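Side-chain contacts in peptidoglycan glycosyltransferase (Atopobium parvulum, PDB 4OVD), which belongs to the penicillin-binding proteins, combining a dimerisation domain with a domain of the penicillin-binding transpeptidase family: residues Y63-N68 with T257-A262; E233-A238 with V529-T534; I416-V421 with G509-F514. All blocks are in the same frame, centred on the assembly; numbering follows the deposited sequence.

Interaction 1. Residues Y63-N68 with T257-A262; sequences YDRNGN and TGEIYA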
loop_
_atom_site.group_PDB
_atom_site.type_symbol
_atom_site.label_atom_id
_atom_site.label_comp_id
_atom_site.label_asym_id
_atom_site.label_seq_id
_atom_site.Cartn_x
_atom_site.Cartn_y
_atom_site.Cartn_z
ATOM N N TYR A 63 -15.048 -15.942 -4.878
ATOM C CA TYR A 63 -14.002 -16.735 -5.479
ATOM C C TYR A 63 -12.676 -15.993 -5.496
ATOM O O TYR A 63 -12.655 -14.779 -5.583
ATOM C CB TYR A 63 -14.345 -16.997 -6.946
ATOM C CG TYR A 63 -15.614 -17.789 -7.164
ATOM C CD1 TYR A 63 -15.634 -19.181 -7.092
ATOM C CD2 TYR A 63 -16.788 -17.142 -7.467
ATOM C CE1 TYR A 63 -16.820 -19.893 -7.291
ATOM C CE2 TYR A 63 -17.965 -17.822 -7.651
ATOM C CZ TYR A 63 -17.983 -19.199 -7.605
ATOM O OH TYR A 63 -19.221 -19.817 -7.839
ATOM N N ASP A 64 -11.568 -16.711 -5.426
ATOM C CA ASP A 64 -10.275 -16.078 -5.573
ATOM C C ASP A 64 -9.951 -16.089 -7.103
ATOM O O ASP A 64 -10.766 -16.565 -7.900
ATOM C CB ASP A 64 -9.191 -16.750 -4.721
ATOM C CG ASP A 64 -8.516 -17.927 -5.414
ATOM O OD1 ASP A 64 -9.058 -18.524 -6.390
ATOM O OD2 ASP A 64 -7.432 -18.275 -4.908
ATOM N N ARG A 65 -8.779 -15.588 -7.513
ATOM C CA ARG A 65 -8.448 -15.455 -8.930
ATOM C C ARG A 65 -8.352 -16.780 -9.691
ATOM O O ARG A 65 -8.463 -16.762 -10.907
ATOM C CB ARG A 65 -7.105 -14.678 -9.111
ATOM C CG ARG A 65 -5.854 -15.492 -8.756
ATOM C CD ARG A 65 -4.585 -14.642 -8.747
ATOM N NE ARG A 65 -4.607 -13.690 -9.850
ATOM C CZ ARG A 65 -4.068 -13.861 -11.046
ATOM N NH1 ARG A 65 -3.366 -14.966 -11.361
ATOM N NH2 ARG A 65 -4.210 -12.886 -11.938
ATOM N N ASN A 66 -8.075 -17.890 -9.001
ATOM C CA ASN A 66 -7.972 -19.203 -9.639
ATOM C C ASN A 66 -9.296 -19.959 -9.504
ATOM O O ASN A 66 -9.404 -21.121 -9.883
ATOM C CB ASN A 66 -6.862 -20.011 -8.974
ATOM C CG ASN A 66 -5.496 -19.349 -9.115
ATOM O OD1 ASN A 66 -5.093 -18.986 -10.216
ATOM N ND2 ASN A 66 -4.778 -19.188 -7.997
ATOM N N GLY A 67 -10.318 -19.319 -8.943
ATOM C CA GLY A 67 -11.587 -19.986 -8.781
ATOM C C GLY A 67 -11.779 -20.744 -7.476
ATOM O O GLY A 67 -12.791 -21.360 -7.294
ATOM N N ASN A 68 -10.814 -20.754 -6.575
ATOM C CA ASN A 68 -11.065 -21.382 -5.304
ATOM C C ASN A 68 -12.175 -20.590 -4.556
ATOM O O ASN A 68 -12.298 -19.327 -4.627
ATOM C CB ASN A 68 -9.791 -21.429 -4.476
ATOM C CG ASN A 68 -8.676 -22.205 -5.152
ATOM O OD1 ASN A 68 -8.728 -23.429 -5.250
ATOM N ND2 ASN A 68 -7.608 -21.497 -5.554
ATOM N N THR A 257 -2.800 -3.299 -13.688
ATOM C CA THR A 257 -4.249 -3.402 -13.594
ATOM C C THR A 257 -4.806 -2.918 -12.238
ATOM O O THR A 257 -6.004 -2.695 -12.090
ATOM C CB THR A 257 -4.639 -4.849 -13.641
ATOM O OG1 THR A 257 -4.056 -5.472 -12.521
ATOM C CG2 THR A 257 -4.179 -5.555 -14.940
ATOM N N GLY A 258 -3.945 -2.822 -11.233
ATOM C CA GLY A 258 -4.337 -2.443 -9.896
ATOM C C GLY A 258 -4.834 -3.593 -9.040
ATOM O O GLY A 258 -5.054 -3.407 -7.853
ATOM N N GLU A 259 -4.949 -4.796 -9.593
ATOM C CA GLU A 259 -5.459 -5.967 -8.835
ATOM C C GLU A 259 -4.520 -6.352 -7.722
ATOM O O GLU A 259 -3.314 -6.326 -7.933
ATOM C CB GLU A 259 -5.636 -7.175 -9.762
ATOM C CG GLU A 259 -6.755 -6.970 -10.772
ATOM C CD GLU A 259 -6.872 -8.099 -11.832
ATOM O OE1 GLU A 259 -6.015 -9.032 -11.843
ATOM O OE2 GLU A 259 -7.839 -8.044 -12.659
ATOM N N ILE A 260 -5.075 -6.667 -6.539
ATOM C CA ILE A 260 -4.294 -7.061 -5.354
ATOM C C ILE A 260 -4.223 -8.567 -5.208
ATOM O O ILE A 260 -5.265 -9.284 -5.048
ATOM C CB ILE A 260 -4.865 -6.413 -4.118
ATOM C CG1 ILE A 260 -4.726 -4.878 -4.233
ATOM C CG2 ILE A 260 -4.121 -6.887 -2.850
ATOM C CD1 ILE A 260 -5.671 -4.116 -3.301
ATOM N N TYR A 261 -3.004 -9.083 -5.296
ATOM C CA TYR A 261 -2.827 -10.491 -5.215
ATOM C C TYR A 261 -2.862 -10.999 -3.811
ATOM O O TYR A 261 -3.273 -12.136 -3.585
ATOM C CB TYR A 261 -1.512 -10.918 -5.806
ATOM C CG TYR A 261 -1.278 -10.524 -7.216
ATOM C CD1 TYR A 261 -2.036 -11.075 -8.251
ATOM C CD2 TYR A 261 -0.203 -9.724 -7.533
ATOM C CE1 TYR A 261 -1.793 -10.732 -9.565
ATOM C CE2 TYR A 261 0.077 -9.389 -8.849
ATOM C CZ TYR A 261 -0.695 -9.916 -9.859
ATOM O OH TYR A 261 -0.378 -9.557 -11.126
ATOM N N ALA A 262 -2.378 -10.190 -2.892
ATOM C CA ALA A 262 -2.351 -10.526 -1.456
ATOM C C ALA A 262 -2.176 -9.286 -0.613
ATOM O O ALA A 262 -1.596 -8.320 -1.050
ATOM C CB ALA A 262 -1.233 -11.484 -1.159
#
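With chi1 at 74°, Arg-65 sets its CG between the backbone N and the carbonyl carbon, and a bend at chi3 (-40°) then swings the guanidinium over to Tyr-261. The phenol is presented by a chi1 that puts CG beside the backbone N. The two flat groups stand almost perpendicular, their planes 82° apart. The edge of the tyrosine ring is set against a guanidinium face, CE1 lying 3.7 Å above that plane and toward its rim. The cation approaches the ring from its rim, so this is not a cation-pi stack; NE of Arg-65 comes within 4.0 Å of CD1 of Tyr-261. Glu-259 flanks the guanidinium at its edge, but OE1 stays 4.3 Å from NH2 of Arg-65; the opposite charges probably attract at this distance, too long for a salt bridge. At the far end of the phenol, the hydroxyl of Tyr-261 is hydrogen-bonded to Asn-254 and to the backbone of Asp-524, which anchors that end of the ring.

The arginine projects from a braced turn. OD1 of Asp-64 accepts the backbone N of Asn-66 at 2.9 Å and that of Asn-68 at 2.8 Å, from opposite faces of the carboxylate, while the amide ND2 of Asn-68 binds OD2. Gly-67 suits its place because its positive phi would jam a side chain against the preceding carbonyl. The whole is an Asx turn combined with a type I beta turn, closing the hairpin of strands 62-63 and 69-74 and reaching, through Arg-65, a classic beta bulge in which Tyr-261 and Ala-262 both face Ala-252.

Interaction 2. Residues E233-A238 with V529-T534; sequences EQLTAA and VGLNDT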
loop_
_atom_site.group_PDB
_atom_site.type_symbol
_atom_site.label_atom_id
_atom_site.label_comp_id
_atom_site.label_asym_id
_atom_site.label_seq_id
_atom_site.Cartn_x
_atom_site.Cartn_y
_atom_site.Cartn_z
ATOM N N GLU A 233 1.901 -15.613 6.793
ATOM C CA GLU A 233 2.883 -16.264 7.607
ATOM C C GLU A 233 4.194 -15.518 7.621
ATOM O O GLU A 233 4.839 -15.395 8.680
ATOM C CB GLU A 233 3.002 -17.743 7.223
ATOM C CG GLU A 233 3.551 -18.069 5.839
ATOM C CD GLU A 233 3.250 -19.516 5.398
ATOM O OE1 GLU A 233 2.289 -20.121 5.918
ATOM O OE2 GLU A 233 3.925 -20.034 4.490
ATOM N N GLN A 234 4.586 -14.964 6.471
ATOM C CA GLN A 234 5.809 -14.170 6.399
ATOM C C GLN A 234 5.707 -12.867 7.184
ATOM O O GLN A 234 6.625 -12.498 7.906
ATOM C CB GLN A 234 6.258 -13.983 4.950
ATOM C CG GLN A 234 6.731 -15.330 4.403
ATOM C CD GLN A 234 7.224 -15.304 2.991
ATOM O OE1 GLN A 234 8.014 -14.454 2.632
ATOM N NE2 GLN A 234 6.782 -16.280 2.181
ATOM N N LEU A 235 4.564 -12.200 7.109
ATOM C CA LEU A 235 4.412 -10.992 7.900
ATOM C C LEU A 235 4.450 -11.386 9.392
ATOM O O LEU A 235 5.139 -10.772 10.188
ATOM C CB LEU A 235 3.114 -10.276 7.526
ATOM C CG LEU A 235 2.761 -9.117 8.452
ATOM C CD1 LEU A 235 3.866 -8.088 8.493
ATOM C CD2 LEU A 235 1.472 -8.475 8.050
ATOM N N THR A 236 3.758 -12.443 9.777
ATOM C CA THR A 236 3.785 -12.845 11.219
ATOM C C THR A 236 5.206 -13.131 11.701
ATOM O O THR A 236 5.636 -12.616 12.761
ATOM C CB THR A 236 2.865 -14.053 11.485
ATOM O OG1 THR A 236 1.544 -13.736 11.041
ATOM C CG2 THR A 236 2.844 -14.448 12.957
ATOM N N ALA A 237 5.966 -13.872 10.889
ATOM C CA ALA A 237 7.375 -14.214 11.246
ATOM C C ALA A 237 8.255 -12.974 11.309
ATOM O O ALA A 237 9.135 -12.877 12.174
ATOM C CB ALA A 237 7.984 -15.275 10.297
ATOM N N ALA A 238 8.005 -12.019 10.415
ATOM C CA ALA A 238 8.801 -10.804 10.399
ATOM C C ALA A 238 8.566 -9.960 11.638
ATOM O O ALA A 238 9.499 -9.379 12.187
ATOM C CB ALA A 238 8.454 -9.987 9.168
ATOM N N VAL A 529 6.157 -3.915 2.036
ATOM C CA VAL A 529 6.370 -4.504 3.326
ATOM C C VAL A 529 6.639 -3.385 4.304
ATOM O O VAL A 529 7.487 -2.506 4.072
ATOM C CB VAL A 529 7.604 -5.406 3.411
ATOM C CG1 VAL A 529 7.726 -5.927 4.838
ATOM C CG2 VAL A 529 7.538 -6.562 2.395
ATOM N N GLY A 530 5.901 -3.388 5.405
ATOM C CA GLY A 530 6.056 -2.398 6.459
ATOM C C GLY A 530 6.065 -3.076 7.821
ATOM O O GLY A 530 5.293 -3.964 8.042
ATOM N N LEU A 531 6.887 -2.590 8.737
ATOM C CA LEU A 531 7.030 -3.100 10.071
ATOM C C LEU A 531 6.932 -1.892 10.950
ATOM O O LEU A 531 7.791 -0.998 10.860
ATOM C CB LEU A 531 8.380 -3.751 10.251
ATOM C CG LEU A 531 8.463 -5.042 9.410
ATOM C CD1 LEU A 531 9.886 -5.603 9.293
ATOM C CD2 LEU A 531 7.501 -6.109 9.933
ATOM N N ASN A 532 5.944 -1.930 11.842
ATOM C CA ASN A 532 5.614 -0.799 12.701
ATOM C C ASN A 532 6.119 -0.976 14.114
ATOM O O ASN A 532 5.958 -2.038 14.756
ATOM C CB ASN A 532 4.126 -0.544 12.718
ATOM C CG ASN A 532 3.510 -0.438 11.336
ATOM O OD1 ASN A 532 4.162 -0.174 10.315
ATOM N ND2 ASN A 532 2.218 -0.683 11.287
ATOM N N ASP A 533 6.826 0.068 14.524
ATOM C CA ASP A 533 7.485 0.198 15.815
ATOM C C ASP A 533 8.577 -0.839 16.009
ATOM O O ASP A 533 8.572 -1.666 16.937
ATOM C CB ASP A 533 6.477 0.267 16.981
ATOM C CG ASP A 533 7.091 0.850 18.261
ATOM O OD1 ASP A 533 8.295 1.223 18.275
ATOM O OD2 ASP A 533 6.371 0.943 19.266
ATOM N N THR A 534 9.544 -0.749 15.108
ATOM C CA THR A 534 10.730 -1.568 15.139
ATOM C C THR A 534 11.976 -0.659 15.223
ATOM O O THR A 534 11.983 0.456 14.775
ATOM C CB THR A 534 10.842 -2.552 13.947
ATOM O OG1 THR A 534 12.041 -3.297 14.129
ATOM C CG2 THR A 534 10.982 -1.834 12.609
#
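Helix-on-sheet packing within the penicillin-binding fold brings Ala-238 and Leu-235 of helix 225-242 against Leu-531 and Gly-530 of strand 525-532, the middle strand of the five-stranded antiparallel sheet. The axes of the short helix and strand segments approach to 9.9 Å, with 35° between their N-to-C directions.

One leucine branch does most of the touching. In Leu-531, chi1 of -68° together with chi2 of 168° directs the CD2 methyl to the helix, where it meets CB of Ala-238 at 4.1 Å. The alanine CB points toward the strand. Its small methyl suits this position, since the helix can sit close here while the larger leucine fills the interface from the sheet side. Three residues earlier, on the same face of the helix, Leu-235 sends its CD1 methyl to the same CD2 of Leu-531, a looser approach of 4.4 Å. That methyl also lies 4.4 Å from the carbonyl O of Gly-530, so it touches strand backbone as well as side chain. Gly-530 has no side chain, and a CB there would point away from the helix, to the other face of the sheet. No hydrogen bond crosses between the two segments; the contact is apolar and all four touching residues are buried.

Neighbouring elements complete the layer. Ala-238 also touches Val-545 of helix 542-556, to which Gln-234 is hydrogen-bonded through Asp-552, so the two helices lie side by side over this face. On the sheet, Leu-531 is bonded through its backbone to Ala-512 of strand 510-518 and Gly-530 to Ser-249 of strand 248-253, while Leu-235 reaches Tyr-266 on strand 260-266.

Interaction 3. Residues I416-V421 with G509-F514; sequences IPFIQV and GFVASF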
loop_
_atom_site.group_PDB
_atom_site.type_symbol
_atom_site.label_atom_id
_atom_site.label_comp_id
_atom_site.label_asym_id
_atom_site.label_seq_id
_atom_site.Cartn_x
_atom_site.Cartn_y
_atom_site.Cartn_z
ATOM N N ILE A 416 -0.355 9.721 6.180
ATOM C CA ILE A 416 -1.205 9.064 5.224
ATOM C C ILE A 416 -1.124 7.567 5.365
ATOM O O ILE A 416 -0.174 7.051 5.918
ATOM C CB ILE A 416 -0.765 9.443 3.792
ATOM C CG1 ILE A 416 0.677 9.016 3.557
ATOM C CG2 ILE A 416 -1.039 10.920 3.558
ATOM C CD1 ILE A 416 1.340 9.463 2.243
ATOM N N PRO A 417 -2.120 6.866 4.851
ATOM C CA PRO A 417 -2.053 5.433 4.867
ATOM C C PRO A 417 -1.090 5.048 3.788
ATOM O O PRO A 417 -1.037 5.736 2.748
ATOM C CB PRO A 417 -3.483 5.008 4.463
ATOM C CG PRO A 417 -4.018 6.150 3.710
ATOM C CD PRO A 417 -3.392 7.365 4.291
ATOM N N PHE A 418 -0.403 3.928 3.967
ATOM C CA PHE A 418 0.572 3.484 3.000
ATOM C C PHE A 418 -0.042 3.121 1.639
ATOM O O PHE A 418 0.636 3.192 0.623
ATOM C CB PHE A 418 1.475 2.400 3.528
ATOM C CG PHE A 418 2.591 2.926 4.414
ATOM C CD1 PHE A 418 3.657 3.612 3.878
ATOM C CD2 PHE A 418 2.556 2.716 5.768
ATOM C CE1 PHE A 418 4.666 4.130 4.685
ATOM C CE2 PHE A 418 3.515 3.283 6.583
ATOM C CZ PHE A 418 4.574 3.966 6.059
ATOM N N ILE A 419 -1.339 2.811 1.616
ATOM C CA ILE A 419 -2.006 2.506 0.362
ATOM C C ILE A 419 -1.915 3.704 -0.624
ATOM O O ILE A 419 -1.861 3.520 -1.866
ATOM C CB ILE A 419 -3.464 2.037 0.573
ATOM C CG1 ILE A 419 -4.007 1.352 -0.710
ATOM C CG2 ILE A 419 -4.327 3.192 1.014
ATOM C CD1 ILE A 419 -3.289 0.042 -1.109
ATOM N N GLN A 420 -1.754 4.907 -0.091
ATOM C CA GLN A 420 -1.581 6.069 -0.939
ATOM C C GLN A 420 -0.186 6.087 -1.565
ATOM O O GLN A 420 0.014 6.515 -2.719
ATOM C CB GLN A 420 -1.788 7.343 -0.128
ATOM C CG GLN A 420 -3.253 7.645 0.115
ATOM C CD GLN A 420 -3.478 8.971 0.787
ATOM O OE1 GLN A 420 -2.599 9.889 0.775
ATOM N NE2 GLN A 420 -4.669 9.120 1.354
ATOM N N VAL A 421 0.781 5.606 -0.803
ATOM C CA VAL A 421 2.150 5.539 -1.287
ATOM C C VAL A 421 2.218 4.489 -2.356
ATOM O O VAL A 421 2.812 4.702 -3.423
ATOM C CB VAL A 421 3.142 5.216 -0.172
ATOM C CG1 VAL A 421 4.539 5.111 -0.741
ATOM C CG2 VAL A 421 3.069 6.303 0.910
ATOM N N GLY A 509 7.212 5.376 17.689
ATOM C CA GLY A 509 7.942 4.256 17.112
ATOM C C GLY A 509 8.217 4.507 15.624
ATOM O O GLY A 509 7.418 5.277 14.945
ATOM N N PHE A 510 9.357 3.943 15.145
ATOM C CA PHE A 510 9.688 3.996 13.693
ATOM C C PHE A 510 9.016 2.913 12.892
ATOM O O PHE A 510 8.855 1.752 13.318
ATOM C CB PHE A 510 11.187 3.880 13.426
ATOM C CG PHE A 510 12.009 4.861 14.183
ATOM C CD1 PHE A 510 12.270 6.121 13.667
ATOM C CD2 PHE A 510 12.523 4.528 15.439
ATOM C CE1 PHE A 510 13.040 7.031 14.391
ATOM C CE2 PHE A 510 13.280 5.439 16.172
ATOM C CZ PHE A 510 13.537 6.693 15.637
ATOM N N VAL A 511 8.771 3.229 11.632
ATOM C CA VAL A 511 8.130 2.294 10.743
ATOM C C VAL A 511 9.168 2.002 9.689
ATOM O O VAL A 511 9.766 2.928 9.108
ATOM C CB VAL A 511 6.902 2.955 10.105
ATOM C CG1 VAL A 511 6.291 2.041 9.039
ATOM C CG2 VAL A 511 5.874 3.285 11.171
ATOM N N ALA A 512 9.458 0.738 9.488
ATOM C CA ALA A 512 10.447 0.361 8.479
ATOM C C ALA A 512 9.670 -0.192 7.325
ATOM O O ALA A 512 9.018 -1.222 7.478
ATOM C CB ALA A 512 11.395 -0.708 9.014
ATOM N N SER A 513 9.898 0.376 6.149
ATOM C CA SER A 513 9.154 0.019 4.937
ATOM C C SER A 513 10.030 -0.226 3.759
ATOM O O SER A 513 11.140 0.280 3.699
ATOM C CB SER A 513 8.347 1.229 4.512
ATOM O OG SER A 513 7.398 1.488 5.522
ATOM N N PHE A 514 9.559 -1.073 2.874
ATOM C CA PHE A 514 10.199 -1.246 1.636
ATOM C C PHE A 514 9.092 -1.405 0.568
ATOM O O PHE A 514 8.184 -2.200 0.770
ATOM C CB PHE A 514 11.112 -2.467 1.570
ATOM C CG PHE A 514 11.819 -2.561 0.258
ATOM C CD1 PHE A 514 12.914 -1.804 0.034
ATOM C CD2 PHE A 514 11.340 -3.342 -0.763
ATOM C CE1 PHE A 514 13.577 -1.887 -1.212
ATOM C CE2 PHE A 514 11.992 -3.455 -2.010
ATOM C CZ PHE A 514 13.104 -2.725 -2.203
#
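Apolar contact comes first: the outer end of the Phe-418 ring meets one methyl of Val-511, the two side chains reaching for each other from opposite directions. The contact packs the start of helix 418-429 on strand 510-518 of the central antiparallel sheet of the penicillin-binding domain. CG1 of Val-511 lies 3.9 Å from CE2 of Phe-418 and equally far from CZ, an approach oblique to the ring. The valine puts that methyl there by holding CG1 anti to its backbone N (chi1 174°). A beta-branched side chain suits a strand, and a large flat ring suits a place near the helix start, where it can span the gap to the sheet; the nearest CA atoms, those of Phe-418 and Ser-513, are still 9.5 Å apart.

The second kind of contact is between the ring and a hydroxyl. OG of Ser-513 rests 3.8 Å from CZ of Phe-418, also obliquely. Its polar need is met by Tyr-528, whose OH is hydrogen-bonded to it. Ser-513 and Val-511 stand on the same face of strand 510-518, and the CB of Ala-512 between them points away, as the alternation of a strand requires.

Aromatic neighbours supply the third element. The rings of Tyr-528 and Tyr-291 both meet that of Phe-418, with their planes inclined at roughly 30° and 25° to it, so the phenylalanine belongs to an aromatic cluster at the sheet.

No hydrogen bond or charge joins the two segments, and their hold on each other therefore rests on shape and dispersion. The buried serine hydroxyl is compatible with this apolar setting because Tyr-528 satisfies it, and that bond is likely to steady both groups beside the phenylalanine.

All three contacts reach the same five-stranded antiparallel sheet. Interactions 2 and 3, with centres 12 Å apart, lie on its adjacent strands 525-532 and 510-518, and bring helices 225-242 and 418-429 to it. Both segments of interaction 3 fall between those of interaction 2. Interaction 1 sits at one edge, strand 260-266; its centre is 22 Å from that of interaction 2 and 24 Å from that of interaction 3, though nearest atoms come within about 9 and 5 Å. Its segments alternate with those of interaction 2 and precede those of interaction 3. It joins a dimerisation-domain hairpin, part of a second, mixed sheet, to the transpeptidase domain, so regions distant in sequence meet at one sheet.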